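Local coordinates for ectonucleoside triphosphate diphosphohydrolase 4 (Homo sapiens, PDB 6WG5), which belongs to the GDA1/CD39 nucleoside phosphatase family, whose members share the two-lobed fold of the actin-ATPase clan, at residues 179-184 against 188-193; 68-73 against 267-272. One frame throughout, in Å; residues are numbered along the deposited sequence.

Contact 1: residues 179-184 against 188-193; sequences AWIGIN and GRFEHI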
ATOM      1  N   ALA A 179      -2.515   1.424  -5.653  1.00 27.18           N
ATOM      2  CA  ALA A 179      -3.051   1.513  -4.299  1.00 27.96           C
ATOM      3  C   ALA A 179      -3.429   2.949  -3.958  1.00 23.72           C
ATOM      4  O   ALA A 179      -4.441   3.190  -3.291  1.00 21.21           O
ATOM      5  CB  ALA A 179      -2.038   0.969  -3.294  1.00 27.25           C
ATOM      6  N   TRP A 180      -2.627   3.915  -4.409  1.00 26.07           N
ATOM      7  CA  TRP A 180      -2.946   5.315  -4.160  1.00 24.23           C
ATOM      8  C   TRP A 180      -4.234   5.716  -4.870  1.00 24.55           C
ATOM      9  O   TRP A 180      -5.055   6.455  -4.313  1.00 26.18           O
ATOM     10  CB  TRP A 180      -1.779   6.198  -4.604  1.00 21.94           C
ATOM     11  CG  TRP A 180      -2.011   7.659  -4.398  1.00 23.56           C
ATOM     12  CD1 TRP A 180      -1.704   8.390  -3.288  1.00 25.21           C
ATOM     13  CD2 TRP A 180      -2.593   8.574  -5.333  1.00 24.09           C
ATOM     14  NE1 TRP A 180      -2.062   9.705  -3.473  1.00 25.83           N
ATOM     15  CE2 TRP A 180      -2.610   9.842  -4.721  1.00 22.72           C
ATOM     16  CE3 TRP A 180      -3.103   8.442  -6.629  1.00 24.04           C
ATOM     17  CZ2 TRP A 180      -3.117  10.971  -5.358  1.00 22.29           C
ATOM     18  CZ3 TRP A 180      -3.607   9.565  -7.261  1.00 23.81           C
ATOM     19  CH2 TRP A 180      -3.611  10.812  -6.625  1.00 24.83           C
ATOM     20  N   ILE A 181      -4.431   5.231  -6.100  1.00 21.53           N
ATOM     21  CA  ILE A 181      -5.675   5.495  -6.818  1.00 21.27           C
ATOM     22  C   ILE A 181      -6.850   4.857  -6.089  1.00 23.85           C
ATOM     23  O   ILE A 181      -7.931   5.449  -5.978  1.00 26.55           O
ATOM     24  CB  ILE A 181      -5.573   4.991  -8.271  1.00 21.08           C
ATOM     25  CG1 ILE A 181      -4.553   5.819  -9.055  1.00 20.36           C
ATOM     26  CG2 ILE A 181      -6.937   5.042  -8.965  1.00 23.33           C
ATOM     27  CD1 ILE A 181      -4.216   5.244 -10.420  1.00 23.03           C
ATOM     28  N   GLY A 182      -6.658   3.639  -5.582  1.00 22.88           N
ATOM     29  CA  GLY A 182      -7.755   2.931  -4.945  1.00 26.16           C
ATOM     30  C   GLY A 182      -8.325   3.682  -3.757  1.00 25.77           C
ATOM     31  O   GLY A 182      -9.542   3.842  -3.634  1.00 27.44           O
ATOM     32  N   ILE A 183      -7.454   4.154  -2.864  1.00 21.94           N
ATOM     33  CA  ILE A 183      -7.937   4.799  -1.647  1.00 21.66           C
ATOM     34  C   ILE A 183      -8.598   6.131  -1.975  1.00 23.11           C
ATOM     35  O   ILE A 183      -9.674   6.447  -1.457  1.00 26.92           O
ATOM     36  CB  ILE A 183      -6.791   4.967  -0.629  1.00 22.91           C
ATOM     37  CG1 ILE A 183      -7.349   5.491   0.695  1.00 29.77           C
ATOM     38  CG2 ILE A 183      -5.706   5.903  -1.164  1.00 26.06           C
ATOM     39  CD1 ILE A 183      -6.317   5.645   1.794  1.00 35.96           C
ATOM     40  N   ASN A 184      -7.976   6.931  -2.843  1.00 25.76           N
ATOM     41  CA  ASN A 184      -8.540   8.235  -3.164  1.00 23.82           C
ATOM     42  C   ASN A 184      -9.849   8.102  -3.926  1.00 19.45           C
ATOM     43  O   ASN A 184     -10.715   8.977  -3.827  1.00 20.63           O
ATOM     44  CB  ASN A 184      -7.538   9.060  -3.967  1.00 23.85           C
ATOM     45  CG  ASN A 184      -6.459   9.659  -3.096  1.00 25.69           C
ATOM     46  OD1 ASN A 184      -6.658  10.707  -2.480  1.00 21.43           O
ATOM     47  ND2 ASN A 184      -5.310   8.993  -3.030  1.00 25.25           N
ATOM     48  N   GLY A 188     -13.558   9.507  -2.731  1.00 24.68           N
ATOM     49  CA  GLY A 188     -14.225  10.494  -3.554  1.00 24.58           C
ATOM     50  C   GLY A 188     -13.361  11.645  -4.008  1.00 23.67           C
ATOM     51  O   GLY A 188     -13.896  12.673  -4.436  1.00 22.85           O
ATOM     52  N   ARG A 189     -12.038  11.507  -3.943  1.00 24.14           N
ATOM     53  CA  ARG A 189     -11.143  12.610  -4.271  1.00 23.47           C
ATOM     54  C   ARG A 189     -11.011  12.849  -5.767  1.00 25.99           C
ATOM     55  O   ARG A 189     -10.438  13.869  -6.163  1.00 23.42           O
ATOM     56  CB  ARG A 189      -9.762  12.352  -3.666  1.00 24.58           C
ATOM     57  CG  ARG A 189      -9.799  12.065  -2.171  1.00 27.05           C
ATOM     58  CD  ARG A 189     -10.497  13.179  -1.403  1.00 26.06           C
ATOM     59  NE  ARG A 189     -10.631  12.866   0.015  1.00 29.55           N
ATOM     60  CZ  ARG A 189      -9.723  13.154   0.941  1.00 29.00           C
ATOM     61  NH1 ARG A 189      -8.595  13.764   0.609  1.00 29.92           N
ATOM     62  NH2 ARG A 189      -9.945  12.827   2.206  1.00 32.05           N
ATOM     63  N   PHE A 190     -11.519  11.944  -6.599  1.00 28.51           N
ATOM     64  CA  PHE A 190     -11.581  12.162  -8.036  1.00 28.84           C
ATOM     65  C   PHE A 190     -12.945  12.667  -8.487  1.00 30.23           C
ATOM     66  O   PHE A 190     -13.121  12.963  -9.673  1.00 29.76           O
ATOM     67  CB  PHE A 190     -11.223  10.869  -8.775  1.00 25.56           C
ATOM     68  CG  PHE A 190      -9.876  10.320  -8.403  1.00 27.01           C
ATOM     69  CD1 PHE A 190      -8.770  11.151  -8.326  1.00 27.22           C
ATOM     70  CD2 PHE A 190      -9.718   8.976  -8.110  1.00 21.37           C
ATOM     71  CE1 PHE A 190      -7.530  10.649  -7.982  1.00 22.66           C
ATOM     72  CE2 PHE A 190      -8.480   8.470  -7.764  1.00 23.69           C
ATOM     73  CZ  PHE A 190      -7.386   9.308  -7.701  1.00 22.02           C
ATOM     74  N   GLU A 191     -13.910  12.762  -7.575  1.00 39.01           N
ATOM     75  CA  GLU A 191     -15.152  13.477  -7.840  1.00 40.08           C
ATOM     76  C   GLU A 191     -14.886  14.972  -7.727  1.00 45.00           C
ATOM     77  O   GLU A 191     -14.503  15.458  -6.658  1.00 47.89           O
ATOM     78  CB  GLU A 191     -16.238  13.042  -6.860  1.00 44.78           C
ATOM     79  CG  GLU A 191     -16.966  11.775  -7.266  1.00 51.43           C
ATOM     80  CD  GLU A 191     -17.592  11.059  -6.087  1.00 57.62           C
ATOM     81  OE1 GLU A 191     -17.967  11.738  -5.107  1.00 59.86           O
ATOM     82  OE2 GLU A 191     -17.704   9.816  -6.138  1.00 60.77           O
ATOM     83  N   HIS A 192     -15.076  15.696  -8.821  1.00 63.61           N
ATOM     84  CA  HIS A 192     -14.678  17.092  -8.904  1.00 71.22           C
ATOM     85  C   HIS A 192     -15.900  17.999  -8.846  1.00 71.51           C
ATOM     86  O   HIS A 192     -16.991  17.628  -9.288  1.00 72.35           O
ATOM     87  CB  HIS A 192     -13.872  17.345 -10.181  1.00 76.33           C
ATOM     88  CG  HIS A 192     -12.472  16.818 -10.114  1.00 76.62           C
ATOM     89  ND1 HIS A 192     -11.903  16.374  -8.939  1.00 72.93           N
ATOM     90  CD2 HIS A 192     -11.528  16.659 -11.072  1.00 76.71           C
ATOM     91  CE1 HIS A 192     -10.669  15.966  -9.174  1.00 69.46           C
ATOM     92  NE2 HIS A 192     -10.416  16.127 -10.461  1.00 72.89           N
ATOM     93  N   ILE A 193     -15.693  19.194  -8.290  1.00133.70           N
ATOM     94  CA  ILE A 193     -16.771  20.116  -7.942  1.00142.54           C
ATOM     95  C   ILE A 193     -17.502  19.527  -6.744  1.00146.31           C
ATOM     96  O   ILE A 193     -17.390  18.328  -6.464  1.00143.84           O
ATOM     97  CB  ILE A 193     -17.724  20.376  -9.127  1.00108.45           C
ATOM     98  CG1 ILE A 193     -16.922  20.859 -10.339  1.00108.36           C
ATOM     99  CG2 ILE A 193     -18.783  21.414  -8.755  1.00110.57           C
ATOM    100  CD1 ILE A 193     -17.745  21.048 -11.598  1.00109.31           C
TER
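N184, in the last turns of helix 172-186, and F190, just past the helix end, bury nearly equal areas here and show how a chain leaving a helix can fold back against its last turns. The backbone makes the first link: R189 N donates to N184 O at 2.9 Å. G188, with its positive phi, turns the chain out of the helix in a Schellman motif, and the type I turn that follows, G188 to E191, swings the phenyl group of F190 back against the helix. Its CZ lies 3.7 Å from N184 CB and its CE2 3.9 Å from I181 CG2. W180 reaches the same ring because its CG stands anti to the backbone N (chi1 180°), which brings CZ3 to the phenyl edge, 3.8 Å from F190 CZ; the two ring planes are inclined at 60°.

The amide of N184 is fixed at both ends. ND2 gives an almost straight bond to W180 O, 2.9 Å long, while passing over one face of the indole, and OD1 accepts from A220 N. The aliphatic part of R189 packs on this amide, its CG 3.4 Å from N184 OD1, before the chain bends at chi2 and carries the guanidinium away to a salt bridge with E380. All six touching residues are buried. Strand 221-225 takes W180 through I222, strand 270-279 meets W180 through V273 and F190 through Y271, and helix 479-487 receives I181 on L485.

Contact 2: residues 68-73 against 267-272; sequences HDLLDI and TEHVYR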
ATOM      1  N   HIS A  68     -16.138  14.844 -16.952  1.00 60.56           N
ATOM      2  CA  HIS A  68     -15.420  15.053 -15.702  1.00 54.17           C
ATOM      3  C   HIS A  68     -15.583  13.904 -14.714  1.00 49.92           C
ATOM      4  O   HIS A  68     -14.879  13.882 -13.699  1.00 51.46           O
ATOM      5  CB  HIS A  68     -15.892  16.349 -15.040  1.00 60.44           C
ATOM      6  CG  HIS A  68     -15.639  17.573 -15.862  1.00 71.29           C
ATOM      7  ND1 HIS A  68     -14.720  17.604 -16.889  1.00 76.12           N
ATOM      8  CD2 HIS A  68     -16.189  18.809 -15.812  1.00 77.73           C
ATOM      9  CE1 HIS A  68     -14.712  18.808 -17.433  1.00 80.33           C
ATOM     10  NE2 HIS A  68     -15.594  19.558 -16.799  1.00 82.01           N
ATOM     11  N   ASP A  69     -16.481  12.960 -14.976  1.00 46.93           N
ATOM     12  CA  ASP A  69     -16.766  11.878 -14.044  1.00 49.43           C
ATOM     13  C   ASP A  69     -16.091  10.589 -14.492  1.00 44.65           C
ATOM     14  O   ASP A  69     -16.102  10.246 -15.676  1.00 44.68           O
ATOM     15  CB  ASP A  69     -18.274  11.650 -13.918  1.00 56.13           C
ATOM     16  CG  ASP A  69     -18.968  12.748 -13.133  1.00 62.82           C
ATOM     17  OD1 ASP A  69     -18.280  13.473 -12.384  1.00 63.38           O
ATOM     18  OD2 ASP A  69     -20.205  12.879 -13.260  1.00 64.81           O
ATOM     19  N   LEU A  70     -15.503   9.881 -13.532  1.00 33.44           N
ATOM     20  CA  LEU A  70     -14.967   8.555 -13.782  1.00 31.21           C
ATOM     21  C   LEU A  70     -16.084   7.520 -13.693  1.00 31.31           C
ATOM     22  O   LEU A  70     -17.218   7.820 -13.315  1.00 34.08           O
ATOM     23  CB  LEU A  70     -13.866   8.216 -12.778  1.00 30.28           C
ATOM     24  CG  LEU A  70     -12.780   9.266 -12.548  1.00 29.94           C
ATOM     25  CD1 LEU A  70     -11.745   8.729 -11.574  1.00 28.96           C
ATOM     26  CD2 LEU A  70     -12.131   9.669 -13.858  1.00 30.76           C
ATOM     27  N   LEU A  71     -15.748   6.281 -14.042  1.00 37.04           N
ATOM     28  CA  LEU A  71     -16.702   5.192 -13.899  1.00 35.30           C
ATOM     29  C   LEU A  71     -17.026   4.964 -12.427  1.00 38.41           C
ATOM     30  O   LEU A  71     -16.200   5.197 -11.540  1.00 37.31           O
ATOM     31  CB  LEU A  71     -16.147   3.908 -14.521  1.00 34.86           C
ATOM     32  CG  LEU A  71     -15.930   3.917 -16.034  1.00 37.36           C
ATOM     33  CD1 LEU A  71     -15.310   2.603 -16.486  1.00 35.81           C
ATOM     34  CD2 LEU A  71     -17.238   4.169 -16.769  1.00 40.08           C
ATOM     35  N   ASP A  72     -18.249   4.504 -12.173  1.00 41.63           N
ATOM     36  CA  ASP A  72     -18.699   4.210 -10.813  1.00 40.46           C
ATOM     37  C   ASP A  72     -18.427   2.737 -10.506  1.00 35.81           C
ATOM     38  O   ASP A  72     -19.330   1.914 -10.344  1.00 39.05           O
ATOM     39  CB  ASP A  72     -20.174   4.558 -10.660  1.00 44.29           C
ATOM     40  CG  ASP A  72     -20.593   4.695  -9.213  1.00 49.33           C
ATOM     41  OD1 ASP A  72     -19.775   4.379  -8.323  1.00 49.62           O
ATOM     42  OD2 ASP A  72     -21.743   5.116  -8.965  1.00 54.95           O
ATOM     43  N   ILE A  73     -17.139   2.415 -10.425  1.00 27.41           N
ATOM     44  CA  ILE A  73     -16.700   1.033 -10.264  1.00 27.58           C
ATOM     45  C   ILE A  73     -16.897   0.594  -8.821  1.00 27.59           C
ATOM     46  O   ILE A  73     -16.589   1.332  -7.876  1.00 27.08           O
ATOM     47  CB  ILE A  73     -15.232   0.880 -10.706  1.00 27.14           C
ATOM     48  CG1 ILE A  73     -15.108   1.199 -12.199  1.00 27.46           C
ATOM     49  CG2 ILE A  73     -14.719  -0.529 -10.404  1.00 27.53           C
ATOM     50  CD1 ILE A  73     -13.719   1.000 -12.773  1.00 27.31           C
ATOM     51  N   THR A 267      -6.877  18.071 -18.387  1.00 42.32           N
ATOM     52  CA  THR A 267      -5.890  17.985 -17.320  1.00 41.33           C
ATOM     53  C   THR A 267      -6.496  17.850 -15.931  1.00 34.28           C
ATOM     54  O   THR A 267      -5.744  17.719 -14.960  1.00 33.49           O
ATOM     55  CB  THR A 267      -4.977  19.217 -17.342  1.00 42.69           C
ATOM     56  OG1 THR A 267      -5.764  20.403 -17.172  1.00 44.25           O
ATOM     57  CG2 THR A 267      -4.212  19.290 -18.657  1.00 43.15           C
ATOM     58  N   GLU A 268      -7.825  17.871 -15.804  1.00 36.25           N
ATOM     59  CA  GLU A 268      -8.442  17.825 -14.482  1.00 33.15           C
ATOM     60  C   GLU A 268      -8.007  16.593 -13.699  1.00 30.49           C
ATOM     61  O   GLU A 268      -7.856  16.662 -12.475  1.00 32.33           O
ATOM     62  CB  GLU A 268      -9.968  17.857 -14.608  1.00 40.55           C
ATOM     63  CG  GLU A 268     -10.514  19.107 -15.288  1.00 56.33           C
ATOM     64  CD  GLU A 268     -10.559  18.982 -16.802  1.00 65.37           C
ATOM     65  OE1 GLU A 268     -11.283  18.097 -17.306  1.00 71.54           O
ATOM     66  OE2 GLU A 268      -9.866  19.763 -17.488  1.00 60.74           O
ATOM     67  N   HIS A 269      -7.794  15.464 -14.379  1.00 28.64           N
ATOM     68  CA  HIS A 269      -7.433  14.210 -13.730  1.00 26.92           C
ATOM     69  C   HIS A 269      -5.984  13.803 -13.993  1.00 30.89           C
ATOM     70  O   HIS A 269      -5.657  12.614 -13.909  1.00 25.51           O
ATOM     71  CB  HIS A 269      -8.376  13.094 -14.180  1.00 29.33           C
ATOM     72  CG  HIS A 269      -9.773  13.237 -13.666  1.00 38.82           C
ATOM     73  ND1 HIS A 269     -10.069  13.306 -12.322  1.00 39.28           N
ATOM     74  CD2 HIS A 269     -10.959  13.311 -14.317  1.00 43.72           C
ATOM     75  CE1 HIS A 269     -11.375  13.423 -12.167  1.00 39.79           C
ATOM     76  NE2 HIS A 269     -11.938  13.428 -13.361  1.00 41.76           N
ATOM     77  N   VAL A 270      -5.113  14.755 -14.318  1.00 28.17           N
ATOM     78  CA  VAL A 270      -3.684  14.487 -14.447  1.00 28.23           C
ATOM     79  C   VAL A 270      -3.040  14.649 -13.077  1.00 27.86           C
ATOM     80  O   VAL A 270      -3.183  15.695 -12.433  1.00 27.30           O
ATOM     81  CB  VAL A 270      -3.036  15.426 -15.480  1.00 29.33           C
ATOM     82  CG1 VAL A 270      -1.522  15.251 -15.496  1.00 29.43           C
ATOM     83  CG2 VAL A 270      -3.607  15.162 -16.861  1.00 30.25           C
ATOM     84  N   TYR A 271      -2.324  13.616 -12.632  1.00 32.55           N
ATOM     85  CA  TYR A 271      -1.722  13.597 -11.308  1.00 29.56           C
ATOM     86  C   TYR A 271      -0.251  13.218 -11.393  1.00 27.83           C
ATOM     87  O   TYR A 271       0.143  12.400 -12.228  1.00 28.04           O
ATOM     88  CB  TYR A 271      -2.437  12.601 -10.382  1.00 30.95           C
ATOM     89  CG  TYR A 271      -3.844  13.007 -10.022  1.00 27.87           C
ATOM     90  CD1 TYR A 271      -4.090  13.818  -8.925  1.00 23.89           C
ATOM     91  CD2 TYR A 271      -4.926  12.582 -10.779  1.00 26.23           C
ATOM     92  CE1 TYR A 271      -5.371  14.198  -8.593  1.00 26.95           C
ATOM     93  CE2 TYR A 271      -6.213  12.955 -10.455  1.00 27.02           C
ATOM     94  CZ  TYR A 271      -6.430  13.764  -9.361  1.00 26.32           C
ATOM     95  OH  TYR A 271      -7.709  14.144  -9.029  1.00 28.89           O
ATOM     96  N   ARG A 272       0.553  13.837 -10.532  1.00 26.53           N
ATOM     97  CA  ARG A 272       1.940  13.449 -10.310  0.51 26.67           C
ATOM     98  C   ARG A 272       2.028  12.816  -8.928  1.00 30.55           C
ATOM     99  O   ARG A 272       1.789  13.494  -7.921  1.00 23.77           O
ATOM    100  CB  ARG A 272       2.870  14.659 -10.415  0.51 27.78           C
ATOM    101  CG  ARG A 272       4.350  14.315 -10.366  0.51 30.01           C
ATOM    102  CD  ARG A 272       5.229  15.559 -10.301  0.51 33.78           C
ATOM    103  NE  ARG A 272       4.650  16.690 -11.030  0.51 36.20           N
ATOM    104  CZ  ARG A 272       4.369  17.881 -10.503  0.51 33.14           C
ATOM    105  NH1 ARG A 272       3.845  18.830 -11.269  0.51 29.74           N
ATOM    106  NH2 ARG A 272       4.620  18.144  -9.227  0.51 26.65           N
TER
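The imidazole of H269 meets the loop 68-73 in two directions at once, a polar contact at its rim and an apolar one over its face. NE2 donates to H68 O at 3.0 Å, and the bond is nearly straight, 171° at the hydrogen. The acceptor lies close to the imidazole plane, yet the donor stands well above the plane of the H68 carbonyl, 45° out of it. The CD2 methyl of L70 sits over one face of the same ring, 4.0 Å from the ring centroid in a CH-pi contact, somewhat displaced toward the NE2 side, and the two side chains run past each other in opposite directions. The bond and the methyl together limit how the ring can turn.

Beside this pair, E268 bends at chi2 and brings OE1 to within 3.5 Å of H68 ND1, too poorly angled for a hydrogen bond; the planes of carboxylate and imidazole are 68° apart, and H68 is poorly ordered.

H269 also stacks with H192. Just ahead of strand 270-279, its backbone pairs with L260, just beyond strand 255-259. Those two strands are neighbours in one mixed sheet, whereas 68-73 links strands 53-61 and 74-75 of a second.

From the N terminus, the chain leaves strand 53-61 and passes through 68-73, the first half of contact 2, whose partner 267-272 comes only after 193 further residues. Contact 1 falls wholly within that long excursion and closes a very short loop, with three residues between its segments at the end of helix 172-186. A local helix ending and a distant pairing of loop and strand thus become neighbours, their centres about 8 Å apart. They touch directly: F190 and Y271 meet with their rings steeply inclined, and L70 packs on F190. Together they join helix 172-186, the loop before strand 74-75 and the beginning of strand 270-279, and so bring parts of both mixed sheets together.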